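Local atomic coordinates of mandelate racemase/muconate lactonizing enzyme family protein (Azoarcus sp., PDB entry 2QDE), a protein that belongs to the enolase superfamily, joining an N-terminal capping domain to a TIM-barrel domain that holds a barium ion in this model. Residues Thr6-Ile11 against Ser67-Phe72; Asp230-Leu235 against Thr241-Asp246; Glu247-Leu252 against Asp265-Lys270. All coordinates share one frame; numbering follows the deposited sequence.

Contact 1 of 3, residues Thr6-Ile11 against Ser67-Phe72; sequences TKVEVI and SMICDF
Strand 6-11 and helix 67-72 run close to antiparallel, their axes 156° apart in direction and 8.9 Å apart at closest approach, with Val8 and Cys70 nearest in the backbone at 7.1 Å between their CA atoms. This is the alpha-on-beta packing of the enolase-type N-terminal domain, in which helix 62-78 covers a face of the antiparallel sheet; strand 5-15 lies inside that sheet, between strands 31-40 and 385-387. Val8 and Val10 both point toward the helix, and Glu9 between them turns its side chain away. Ile69 meets both valines with one methyl. Its CG2, set anti to the backbone N by the first torsion, reaches Val8 CG1 at 3.8 Å and Val10 CG2 at 3.9 Å, a branch inserted between two neighbours on one side of the strand. All the touching side chains are buried, and the contact between them is wholly apolar. Within the helix, Ser67 OG donates to Asp71 OD2 at 2.8 Å, and Asp71 OD1 makes a salt bridge to Arg385 of strand 385-387. Next to Ile69, the sulfur of Cys70 comes up to the same valine methyl, with SG 3.6 Å from Val10 CG2.

Contact 2 of 3, residues Asp230-Leu235 against Thr241-Asp246; sequences DGMARL and TPIYAD. With BA (barium ion), chain I.
Met232 CE lies over one face of the Tyr244-Ala245 peptide, at its oxygen end, 3.8 Å from Tyr244 O. Tyr244 itself leaves the strand on the side away from segment 230-235; its ring takes part in a cation-pi interaction with Lys219, and the side chain also packs on Pro293 and Met268, with Asp203 of the fourth subunit nearby. The other flat group, the Asp246 carboxylate, has its two oxygens committed differently. OD2 binds the barium ion at 2.7 Å, a site shared with Asp195, Asn197 and Glu221, whereas OD1 takes a salt bridge from Lys273 and a hydrogen bond with Tyr57 OH. Helix 229-236 and strand 243-245 are consecutive parts of a beta-alpha-beta unit of the TIM barrel, the helix lying outside the strand; segment 230-235 runs nearly antiparallel to the strand, 159° between their directions. Their interface is apolar and centres on Ile243, whose two branches serve different partners. Its CG2 takes Met232 CE at 3.5 Å and the Met232 sulfur SD at 4.0 Å. The methionine gets there by bending at both chi2 and chi3 (each -79°), which curls its end in toward the strand; CE also lies 4.2 Å from Ala245 CB. The other Ile243 branch ends in CD1, 4.1 Å from Leu235 CD2, and these two side chains meet at about a right angle, with Ile209 of helix 202-212 packed against both.

Contact 3 of 3, residues Glu247-Leu252 against Asp265-Lys270; sequences ESAQEL and DGLMIK
Ala249 and Leu267 bring the irregular segment 247-252 closest to strand 266-269, with 7.1 Å between their CA atoms. The direct side-chain contact is small: Ala249 CB, which points toward the strand, lies 4.2 Å from Leu267 CD2. Leu267 CG sits anti to the carbonyl carbon (chi1 -48°), and from there the CD2 branch swings over to the loop. With Leu255 and Ile258 of helix 252-261 also touching it, the alanine methyl sits in an apolar setting where the TIM-barrel strand meets the turn that leads from the end of strand 243-245 into the next helix. Met268 sends its side chain the other way, to about 6 Å from the barium ion.

Farther along the loop, Gln250 and Glu251 hold each other. Gln250 NE2 donates to Glu251 OE2 over 2.8 Å in a nearly straight bond; Glu251 OE2 lies in the Gln250 amide plane, and the N-H reaches the anti side of that oxygen from 20° out of the carboxylate plane. Glu251 is the N-cap of helix 252-261: Asn101 ND2 donates to the same OE2, and the Glu251 backbone N donates to Asp254 OD2 in the first turn.

What joins the two backbones in polar terms is a third residue. Ala249 O and Met268 O stand 4.4 Å apart, both acceptors, and Lys273 NZ donates to Met268 O and, weakly, to Ala249 O, which Trp283 NE1 also reaches. Two carbonyl oxygens of buried residues, facing each other, would probably repel; donors from beyond both segments satisfy them, and the lysine also pairs with the metal ligand Asp246, consistent with the loop and the metal site being held in one polar network.

From the N terminus, contact 1 comes first: it closes the long excursion through strands 31-40 and 45-49 by laying helix 62-78 over strand 5-15 in the capping domain. The chain then passes into the barrel, where contact 2 closes a short turn between helix 229-236 and the following strand. Segment 247-252 carries straight on, and contact 3 closes the next loop, around helix 252-261. The three follow in series, without nesting or crossing. Contacts 2 and 3 adjoin, since strands 243-245 and 266-269 are neighbours in the barrel sheet, with Ile243 O 2.7 Å from Asp265 N. Contact 1 stands apart, its centre about 39 Å from that of contact 2.

Contact 1 of 3, residues Thr6-Ile11 against Ser67-Phe72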
ATOM      1  N   THR A   6      19.720  41.625  25.633  1.00 22.47           N
ATOM      2  CA  THR A   6      19.291  42.320  26.841  1.00 22.73           C
ATOM      3  C   THR A   6      17.985  43.072  26.663  1.00 22.68           C
ATOM      4  O   THR A   6      17.398  43.541  27.638  1.00 23.20           O
ATOM      5  CB  THR A   6      20.348  43.342  27.278  1.00 22.53           C
ATOM      6  OG1 THR A   6      20.520  44.306  26.237  1.00 23.22           O
ATOM      7  CG2 THR A   6      21.672  42.659  27.546  1.00 24.19           C
ATOM      8  N   LYS A   7      17.529  43.191  25.421  1.00 23.68           N
ATOM      9  CA  LYS A   7      16.304  43.920  25.152  1.00 22.51           C
ATOM     10  C   LYS A   7      15.637  43.434  23.872  1.00 22.38           C
ATOM     11  O   LYS A   7      16.286  43.273  22.841  1.00 20.17           O
ATOM     12  CB  LYS A   7      16.636  45.413  25.061  1.00 24.44           C
ATOM     13  CG  LYS A   7      15.467  46.368  24.916  1.00 26.85           C
ATOM     14  CD  LYS A   7      16.005  47.804  24.996  1.00 29.94           C
ATOM     15  CE  LYS A   7      15.103  48.797  24.281  1.00 33.36           C
ATOM     16  NZ  LYS A   7      15.734  50.156  24.191  1.00 34.74           N
ATOM     17  N   VAL A   8      14.333  43.191  23.951  1.00 20.89           N
ATOM     18  CA  VAL A   8      13.582  42.738  22.794  1.00 19.87           C
ATOM     19  C   VAL A   8      12.529  43.791  22.479  1.00 21.64           C
ATOM     20  O   VAL A   8      11.680  44.110  23.319  1.00 21.58           O
ATOM     21  CB  VAL A   8      12.920  41.370  23.072  1.00 19.64           C
ATOM     22  CG1 VAL A   8      12.125  40.915  21.866  1.00 19.00           C
ATOM     23  CG2 VAL A   8      13.992  40.349  23.416  1.00 17.82           C
ATOM     24  N   GLU A   9      12.591  44.335  21.268  1.00 20.70           N
ATOM     25  CA  GLU A   9      11.667  45.380  20.841  1.00 22.01           C
ATOM     26  C   GLU A   9      10.898  45.053  19.561  1.00 21.83           C
ATOM     27  O   GLU A   9      11.495  44.735  18.532  1.00 21.14           O
ATOM     28  CB  GLU A   9      12.445  46.692  20.662  1.00 22.47           C
ATOM     29  CG  GLU A   9      11.713  47.769  19.880  1.00 24.09           C
ATOM     30  CD  GLU A   9      12.541  49.029  19.726  1.00 26.63           C
ATOM     31  OE1 GLU A   9      13.783  48.941  19.841  1.00 26.90           O
ATOM     32  OE2 GLU A   9      11.956  50.106  19.477  1.00 28.31           O
ATOM     33  N   VAL A  10       9.570  45.155  19.635  1.00 20.10           N
ATOM     34  CA  VAL A  10       8.700  44.883  18.493  1.00 20.69           C
ATOM     35  C   VAL A  10       7.919  46.136  18.115  1.00 20.12           C
ATOM     36  O   VAL A  10       7.154  46.661  18.918  1.00 21.26           O
ATOM     37  CB  VAL A  10       7.702  43.750  18.805  1.00 19.24           C
ATOM     38  CG1 VAL A  10       6.813  43.499  17.598  1.00 19.65           C
ATOM     39  CG2 VAL A  10       8.460  42.486  19.176  1.00 19.72           C
ATOM     40  N   ILE A  11       8.122  46.600  16.885  1.00 19.76           N
ATOM     41  CA  ILE A  11       7.482  47.805  16.370  1.00 19.13           C
ATOM     42  C   ILE A  11       6.421  47.506  15.316  1.00 20.13           C
ATOM     43  O   ILE A  11       6.726  46.950  14.256  1.00 20.17           O
ATOM     44  CB  ILE A  11       8.527  48.735  15.707  1.00 20.86           C
ATOM     45  CG1 ILE A  11       9.717  48.935  16.643  1.00 19.39           C
ATOM     46  CG2 ILE A  11       7.883  50.060  15.333  1.00 18.70           C
ATOM     47  CD1 ILE A  11      10.894  49.590  15.981  1.00 21.82           C
ATOM     48  N   SER A  67       2.751  39.628  20.782  1.00 18.29           N
ATOM     49  CA  SER A  67       2.549  38.945  22.046  1.00 16.47           C
ATOM     50  C   SER A  67       3.421  37.702  22.182  1.00 18.43           C
ATOM     51  O   SER A  67       4.078  37.510  23.206  1.00 16.64           O
ATOM     52  CB  SER A  67       1.084  38.561  22.223  1.00 16.37           C
ATOM     53  OG  SER A  67       0.898  37.943  23.481  1.00 19.46           O
ATOM     54  N   MET A  68       3.445  36.855  21.158  1.00 16.33           N
ATOM     55  CA  MET A  68       4.251  35.649  21.270  1.00 16.40           C
ATOM     56  C   MET A  68       5.721  35.985  21.485  1.00 16.25           C
ATOM     57  O   MET A  68       6.384  35.366  22.310  1.00 17.66           O
ATOM     58  CB  MET A  68       4.091  34.754  20.038  1.00 16.49           C
ATOM     59  CG  MET A  68       4.679  33.352  20.238  1.00 14.34           C
ATOM     60  SD  MET A  68       4.015  32.503  21.698  1.00  9.12           S
ATOM     61  CE  MET A  68       2.349  32.315  21.242  1.00 12.34           C
ATOM     62  N   ILE A  69       6.230  36.974  20.762  1.00 16.35           N
ATOM     63  CA  ILE A  69       7.630  37.352  20.912  1.00 17.77           C
ATOM     64  C   ILE A  69       7.909  38.015  22.266  1.00 18.50           C
ATOM     65  O   ILE A  69       8.863  37.658  22.952  1.00 18.97           O
ATOM     66  CB  ILE A  69       8.077  38.319  19.788  1.00 16.37           C
ATOM     67  CG1 ILE A  69       8.095  37.588  18.443  1.00 17.53           C
ATOM     68  CG2 ILE A  69       9.463  38.880  20.094  1.00 16.37           C
ATOM     69  CD1 ILE A  69       8.574  38.442  17.286  1.00 16.03           C
ATOM     70  N   CYS A  70       7.070  38.968  22.648  1.00 18.38           N
ATOM     71  CA  CYS A  70       7.270  39.684  23.903  1.00 19.83           C
ATOM     72  C   CYS A  70       6.848  38.972  25.181  1.00 21.18           C
ATOM     73  O   CYS A  70       7.573  39.012  26.179  1.00 22.68           O
ATOM     74  CB  CYS A  70       6.592  41.047  23.819  1.00 20.33           C
ATOM     75  SG  CYS A  70       7.378  42.123  22.601  1.00 23.08           S
ATOM     76  N   ASP A  71       5.697  38.313  25.159  1.00 21.37           N
ATOM     77  CA  ASP A  71       5.201  37.621  26.345  1.00 23.09           C
ATOM     78  C   ASP A  71       5.761  36.223  26.555  1.00 23.27           C
ATOM     79  O   ASP A  71       5.674  35.682  27.658  1.00 23.00           O
ATOM     80  CB  ASP A  71       3.670  37.532  26.310  1.00 24.67           C
ATOM     81  CG  ASP A  71       3.000  38.886  26.458  1.00 26.78           C
ATOM     82  OD1 ASP A  71       3.343  39.611  27.414  1.00 28.68           O
ATOM     83  OD2 ASP A  71       2.128  39.222  25.632  1.00 27.38           O
ATOM     84  N   PHE A  72       6.336  35.640  25.506  1.00 22.21           N
ATOM     85  CA  PHE A  72       6.873  34.290  25.596  1.00 21.25           C
ATOM     86  C   PHE A  72       8.322  34.114  25.155  1.00 22.18           C
ATOM     87  O   PHE A  72       9.184  33.793  25.974  1.00 22.78           O
ATOM     88  CB  PHE A  72       5.978  33.336  24.804  1.00 21.16           C
ATOM     89  CG  PHE A  72       4.620  33.157  25.407  1.00 20.92           C
ATOM     90  CD1 PHE A  72       4.406  32.198  26.396  1.00 20.68           C
ATOM     91  CD2 PHE A  72       3.563  33.981  25.028  1.00 19.56           C
ATOM     92  CE1 PHE A  72       3.155  32.061  27.000  1.00 21.99           C
ATOM     93  CE2 PHE A  72       2.309  33.852  25.627  1.00 20.89           C
ATOM     94  CZ  PHE A  72       2.106  32.890  26.614  1.00 21.28           C
TER

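Contact 2 of 3, residues Asp230-Leu235 against Thr241-Asp246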
ATOM      1  N   ASP A 230      -4.715  14.303  -0.661  1.00 20.02           N
ATOM      2  CA  ASP A 230      -5.289  13.215  -1.453  1.00 22.44           C
ATOM      3  C   ASP A 230      -5.909  13.831  -2.707  1.00 21.55           C
ATOM      4  O   ASP A 230      -5.771  13.295  -3.804  1.00 21.53           O
ATOM      5  CB  ASP A 230      -6.362  12.453  -0.668  1.00 23.78           C
ATOM      6  CG  ASP A 230      -5.789  11.709   0.535  1.00 28.47           C
ATOM      7  OD1 ASP A 230      -4.786  10.987   0.364  1.00 30.42           O
ATOM      8  OD2 ASP A 230      -6.342  11.847   1.648  1.00 31.59           O
ATOM      9  N   GLY A 231      -6.583  14.965  -2.535  1.00 19.65           N
ATOM     10  CA  GLY A 231      -7.192  15.637  -3.668  1.00 19.61           C
ATOM     11  C   GLY A 231      -6.133  16.118  -4.650  1.00 18.61           C
ATOM     12  O   GLY A 231      -6.297  15.985  -5.863  1.00 19.27           O
ATOM     13  N   MET A 232      -5.045  16.681  -4.132  1.00 17.49           N
ATOM     14  CA  MET A 232      -3.972  17.168  -4.985  1.00 16.38           C
ATOM     15  C   MET A 232      -3.427  16.001  -5.802  1.00 19.25           C
ATOM     16  O   MET A 232      -3.187  16.129  -7.005  1.00 18.28           O
ATOM     17  CB  MET A 232      -2.859  17.788  -4.136  1.00 15.41           C
ATOM     18  CG  MET A 232      -3.220  19.147  -3.512  1.00 15.58           C
ATOM     19  SD  MET A 232      -3.097  20.547  -4.654  1.00  8.30           S
ATOM     20  CE  MET A 232      -1.291  20.813  -4.620  1.00 13.90           C
ATOM     21  N   ALA A 233      -3.248  14.854  -5.149  1.00 19.44           N
ATOM     22  CA  ALA A 233      -2.752  13.671  -5.836  1.00 21.26           C
ATOM     23  C   ALA A 233      -3.805  13.239  -6.857  1.00 21.07           C
ATOM     24  O   ALA A 233      -3.486  13.012  -8.020  1.00 23.04           O
ATOM     25  CB  ALA A 233      -2.489  12.538  -4.837  1.00 19.19           C
ATOM     26  N   ARG A 234      -5.060  13.157  -6.422  1.00 22.56           N
ATOM     27  CA  ARG A 234      -6.147  12.744  -7.310  1.00 24.14           C
ATOM     28  C   ARG A 234      -6.280  13.672  -8.529  1.00 25.23           C
ATOM     29  O   ARG A 234      -6.671  13.230  -9.617  1.00 24.68           O
ATOM     30  CB  ARG A 234      -7.475  12.708  -6.550  1.00 24.83           C
ATOM     31  CG  ARG A 234      -8.592  12.005  -7.313  1.00 26.28           C
ATOM     32  CD  ARG A 234      -9.963  12.308  -6.725  1.00 26.09           C
ATOM     33  NE  ARG A 234     -10.005  12.076  -5.287  1.00 25.72           N
ATOM     34  CZ  ARG A 234     -10.209  13.031  -4.385  1.00 24.84           C
ATOM     35  NH1 ARG A 234     -10.388  14.283  -4.772  1.00 23.24           N
ATOM     36  NH2 ARG A 234     -10.235  12.731  -3.093  1.00 27.69           N
ATOM     37  N   LEU A 235      -5.951  14.948  -8.343  1.00 23.00           N
ATOM     38  CA  LEU A 235      -6.026  15.928  -9.420  1.00 21.72           C
ATOM     39  C   LEU A 235      -4.919  15.656 -10.422  1.00 22.01           C
ATOM     40  O   LEU A 235      -5.143  15.688 -11.632  1.00 22.74           O
ATOM     41  CB  LEU A 235      -5.876  17.349  -8.864  1.00 21.14           C
ATOM     42  CG  LEU A 235      -6.104  18.505  -9.838  1.00 22.48           C
ATOM     43  CD1 LEU A 235      -7.521  18.437 -10.393  1.00 23.22           C
ATOM     44  CD2 LEU A 235      -5.895  19.837  -9.115  1.00 22.34           C
ATOM     45  N   THR A 241      -1.413  19.383 -16.715  1.00 19.23           N
ATOM     46  CA  THR A 241      -0.704  20.533 -16.165  1.00 17.42           C
ATOM     47  C   THR A 241      -0.066  20.248 -14.811  1.00 16.26           C
ATOM     48  O   THR A 241      -0.717  19.738 -13.902  1.00 17.72           O
ATOM     49  CB  THR A 241      -1.657  21.734 -16.025  1.00 16.60           C
ATOM     50  OG1 THR A 241      -2.421  21.873 -17.228  1.00 17.75           O
ATOM     51  CG2 THR A 241      -0.865  23.016 -15.776  1.00 15.83           C
ATOM     52  N   PRO A 242       1.223  20.588 -14.660  1.00 16.14           N
ATOM     53  CA  PRO A 242       1.930  20.359 -13.396  1.00 15.85           C
ATOM     54  C   PRO A 242       1.206  21.055 -12.250  1.00 15.77           C
ATOM     55  O   PRO A 242       0.694  22.154 -12.420  1.00 16.08           O
ATOM     56  CB  PRO A 242       3.306  20.969 -13.651  1.00 14.01           C
ATOM     57  CG  PRO A 242       3.478  20.820 -15.134  1.00 16.73           C
ATOM     58  CD  PRO A 242       2.116  21.204 -15.655  1.00 15.90           C
ATOM     59  N   ILE A 243       1.165  20.402 -11.093  1.00 15.84           N
ATOM     60  CA  ILE A 243       0.513  20.946  -9.914  1.00 15.34           C
ATOM     61  C   ILE A 243       1.574  21.199  -8.839  1.00 17.80           C
ATOM     62  O   ILE A 243       2.228  20.260  -8.381  1.00 17.44           O
ATOM     63  CB  ILE A 243      -0.533  19.954  -9.357  1.00 16.34           C
ATOM     64  CG1 ILE A 243      -1.540  19.573 -10.451  1.00 17.47           C
ATOM     65  CG2 ILE A 243      -1.227  20.552  -8.145  1.00 14.32           C
ATOM     66  CD1 ILE A 243      -2.340  20.738 -11.003  1.00 18.97           C
ATOM     67  N   TYR A 244       1.742  22.462  -8.450  1.00 15.80           N
ATOM     68  CA  TYR A 244       2.721  22.844  -7.429  1.00 15.87           C
ATOM     69  C   TYR A 244       2.043  23.116  -6.087  1.00 16.73           C
ATOM     70  O   TYR A 244       0.898  23.566  -6.045  1.00 17.17           O
ATOM     71  CB  TYR A 244       3.489  24.096  -7.861  1.00 16.16           C
ATOM     72  CG  TYR A 244       4.654  23.831  -8.793  1.00 18.55           C
ATOM     73  CD1 TYR A 244       4.535  22.951  -9.874  1.00 18.02           C
ATOM     74  CD2 TYR A 244       5.865  24.496  -8.617  1.00 17.03           C
ATOM     75  CE1 TYR A 244       5.597  22.745 -10.757  1.00 18.65           C
ATOM     76  CE2 TYR A 244       6.931  24.296  -9.491  1.00 19.81           C
ATOM     77  CZ  TYR A 244       6.790  23.423 -10.557  1.00 18.93           C
ATOM     78  OH  TYR A 244       7.849  23.234 -11.413  1.00 21.97           O
ATOM     79  N   ALA A 245       2.763  22.862  -4.997  1.00 14.42           N
ATOM     80  CA  ALA A 245       2.221  23.075  -3.663  1.00 14.88           C
ATOM     81  C   ALA A 245       2.883  24.245  -2.934  1.00 15.57           C
ATOM     82  O   ALA A 245       4.107  24.363  -2.923  1.00 14.19           O
ATOM     83  CB  ALA A 245       2.384  21.811  -2.841  1.00 13.51           C
ATOM     84  N   ASP A 246       2.068  25.112  -2.339  1.00 15.93           N
ATOM     85  CA  ASP A 246       2.584  26.238  -1.569  1.00 16.49           C
ATOM     86  C   ASP A 246       2.059  26.055  -0.155  1.00 16.72           C
ATOM     87  O   ASP A 246       2.760  25.538   0.716  1.00 15.41           O
ATOM     88  CB  ASP A 246       2.098  27.575  -2.138  1.00 18.34           C
ATOM     89  CG  ASP A 246       2.521  28.767  -1.285  1.00 19.86           C
ATOM     90  OD1 ASP A 246       3.229  28.583  -0.266  1.00 19.45           O
ATOM     91  OD2 ASP A 246       2.141  29.903  -1.642  1.00 20.03           O
TER
HETATM   92 BA    BA I 401       0.077  30.897  -2.986  1.00 50.18          BA

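Contact 3 of 3, residues Glu247-Leu252 against Asp265-Lys270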
ATOM      1  N   GLU A 247       0.808  26.453   0.054  1.00 15.14           N
ATOM      2  CA  GLU A 247       0.180  26.324   1.355  1.00 16.58           C
ATOM      3  C   GLU A 247       0.308  24.912   1.928  1.00 16.56           C
ATOM      4  O   GLU A 247       0.487  24.751   3.130  1.00 16.69           O
ATOM      5  CB  GLU A 247      -1.298  26.730   1.279  1.00 17.22           C
ATOM      6  CG  GLU A 247      -1.523  28.237   1.184  1.00 19.42           C
ATOM      7  CD  GLU A 247      -1.499  28.771  -0.243  1.00 21.83           C
ATOM      8  OE1 GLU A 247      -0.822  28.180  -1.114  1.00 20.69           O
ATOM      9  OE2 GLU A 247      -2.163  29.802  -0.486  1.00 23.21           O
ATOM     10  N   SER A 248       0.220  23.895   1.072  1.00 15.18           N
ATOM     11  CA  SER A 248       0.336  22.511   1.526  1.00 15.58           C
ATOM     12  C   SER A 248       1.734  22.174   2.035  1.00 16.03           C
ATOM     13  O   SER A 248       1.889  21.310   2.900  1.00 16.63           O
ATOM     14  CB  SER A 248      -0.030  21.537   0.403  1.00 15.54           C
ATOM     15  OG  SER A 248      -1.402  21.640   0.067  1.00 17.85           O
ATOM     16  N   ALA A 249       2.744  22.858   1.499  1.00 15.95           N
ATOM     17  CA  ALA A 249       4.138  22.628   1.879  1.00 15.65           C
ATOM     18  C   ALA A 249       4.632  23.608   2.935  1.00 17.11           C
ATOM     19  O   ALA A 249       5.346  24.568   2.622  1.00 16.92           O
ATOM     20  CB  ALA A 249       5.030  22.712   0.649  1.00 15.65           C
ATOM     21  N   GLN A 250       4.271  23.357   4.187  1.00 16.88           N
ATOM     22  CA  GLN A 250       4.686  24.238   5.270  1.00 17.81           C
ATOM     23  C   GLN A 250       5.683  23.601   6.241  1.00 16.75           C
ATOM     24  O   GLN A 250       6.769  24.139   6.478  1.00 18.02           O
ATOM     25  CB  GLN A 250       3.451  24.718   6.035  1.00 17.89           C
ATOM     26  CG  GLN A 250       3.758  25.601   7.223  1.00 17.97           C
ATOM     27  CD  GLN A 250       2.509  25.973   7.986  1.00 19.51           C
ATOM     28  OE1 GLN A 250       1.590  26.586   7.434  1.00 20.18           O
ATOM     29  NE2 GLN A 250       2.460  25.602   9.256  1.00 19.01           N
ATOM     30  N   GLU A 251       5.313  22.459   6.803  1.00 16.96           N
ATOM     31  CA  GLU A 251       6.169  21.766   7.759  1.00 16.50           C
ATOM     32  C   GLU A 251       6.941  20.621   7.111  1.00 17.36           C
ATOM     33  O   GLU A 251       6.567  20.133   6.040  1.00 16.35           O
ATOM     34  CB  GLU A 251       5.327  21.203   8.910  1.00 16.12           C
ATOM     35  CG  GLU A 251       4.432  22.220   9.626  1.00 18.43           C
ATOM     36  CD  GLU A 251       5.208  23.353  10.286  1.00 20.32           C
ATOM     37  OE1 GLU A 251       6.404  23.168  10.590  1.00 21.99           O
ATOM     38  OE2 GLU A 251       4.611  24.427  10.516  1.00 20.47           O
ATOM     39  N   LEU A 252       8.015  20.191   7.768  1.00 16.01           N
ATOM     40  CA  LEU A 252       8.819  19.095   7.252  1.00 16.87           C
ATOM     41  C   LEU A 252       7.945  17.866   7.011  1.00 17.56           C
ATOM     42  O   LEU A 252       8.048  17.234   5.966  1.00 16.92           O
ATOM     43  CB  LEU A 252       9.946  18.742   8.227  1.00 18.03           C
ATOM     44  CG  LEU A 252      11.048  19.781   8.434  1.00 18.62           C
ATOM     45  CD1 LEU A 252      12.110  19.185   9.344  1.00 19.60           C
ATOM     46  CD2 LEU A 252      11.664  20.185   7.098  1.00 19.36           C
ATOM     47  N   ASP A 265       4.209  18.458  -8.226  1.00 16.34           N
ATOM     48  CA  ASP A 265       5.221  18.414  -9.278  1.00 16.76           C
ATOM     49  C   ASP A 265       6.281  19.488  -9.023  1.00 17.08           C
ATOM     50  O   ASP A 265       7.287  19.569  -9.726  1.00 13.71           O
ATOM     51  CB  ASP A 265       4.567  18.657 -10.637  1.00 18.65           C
ATOM     52  CG  ASP A 265       3.593  17.559 -11.013  1.00 20.93           C
ATOM     53  OD1 ASP A 265       4.046  16.402 -11.141  1.00 20.56           O
ATOM     54  OD2 ASP A 265       2.382  17.851 -11.175  1.00 21.36           O
ATOM     55  N   GLY A 266       6.037  20.309  -8.005  1.00 15.13           N
ATOM     56  CA  GLY A 266       6.949  21.388  -7.664  1.00 14.76           C
ATOM     57  C   GLY A 266       6.500  22.027  -6.364  1.00 13.69           C
ATOM     58  O   GLY A 266       5.395  21.750  -5.897  1.00 11.00           O
ATOM     59  N   LEU A 267       7.332  22.896  -5.793  1.00 12.79           N
ATOM     60  CA  LEU A 267       7.003  23.517  -4.507  1.00 15.18           C
ATOM     61  C   LEU A 267       7.322  25.011  -4.434  1.00 14.48           C
ATOM     62  O   LEU A 267       8.199  25.495  -5.143  1.00 15.93           O
ATOM     63  CB  LEU A 267       7.789  22.811  -3.397  1.00 14.16           C
ATOM     64  CG  LEU A 267       7.802  21.278  -3.337  1.00 14.72           C
ATOM     65  CD1 LEU A 267       8.997  20.814  -2.502  1.00 14.86           C
ATOM     66  CD2 LEU A 267       6.500  20.763  -2.758  1.00 12.60           C
ATOM     67  N   MET A 268       6.601  25.731  -3.578  1.00 14.48           N
ATOM     68  CA  MET A 268       6.864  27.153  -3.362  1.00 16.16           C
ATOM     69  C   MET A 268       7.188  27.283  -1.880  1.00 15.26           C
ATOM     70  O   MET A 268       6.617  26.577  -1.047  1.00 15.12           O
ATOM     71  CB  MET A 268       5.653  28.053  -3.653  1.00 15.48           C
ATOM     72  CG  MET A 268       4.496  27.433  -4.392  1.00 22.48           C
ATOM     73  SD  MET A 268       4.874  26.899  -6.052  1.00 23.19           S
ATOM     74  CE  MET A 268       5.837  28.254  -6.629  1.00 17.87           C
ATOM     75  N   ILE A 269       8.099  28.181  -1.543  1.00 15.84           N
ATOM     76  CA  ILE A 269       8.441  28.382  -0.148  1.00 15.98           C
ATOM     77  C   ILE A 269       8.437  29.871   0.193  1.00 15.78           C
ATOM     78  O   ILE A 269       8.541  30.717  -0.689  1.00 15.38           O
ATOM     79  CB  ILE A 269       9.846  27.810   0.162  1.00 14.79           C
ATOM     80  CG1 ILE A 269      10.123  27.856   1.669  1.00 14.79           C
ATOM     81  CG2 ILE A 269      10.910  28.616  -0.576  1.00 12.33           C
ATOM     82  CD1 ILE A 269      11.486  27.318   2.059  1.00 17.13           C
ATOM     83  N   LYS A 270       8.270  30.175   1.477  1.00 17.09           N
ATOM     84  CA  LYS A 270       8.347  31.547   1.981  1.00 16.48           C
ATOM     85  C   LYS A 270       9.074  31.371   3.302  1.00 16.84           C
ATOM     86  O   LYS A 270       8.743  30.472   4.074  1.00 16.91           O
ATOM     87  CB  LYS A 270       6.966  32.178   2.222  1.00 18.60           C
ATOM     88  CG  LYS A 270       6.235  32.601   0.954  1.00 19.30           C
ATOM     89  CD  LYS A 270       5.073  33.530   1.273  1.00 23.79           C
ATOM     90  CE  LYS A 270       4.295  33.926   0.018  1.00 25.58           C
ATOM     91  NZ  LYS A 270       3.664  32.755  -0.631  1.00 29.78           N
TER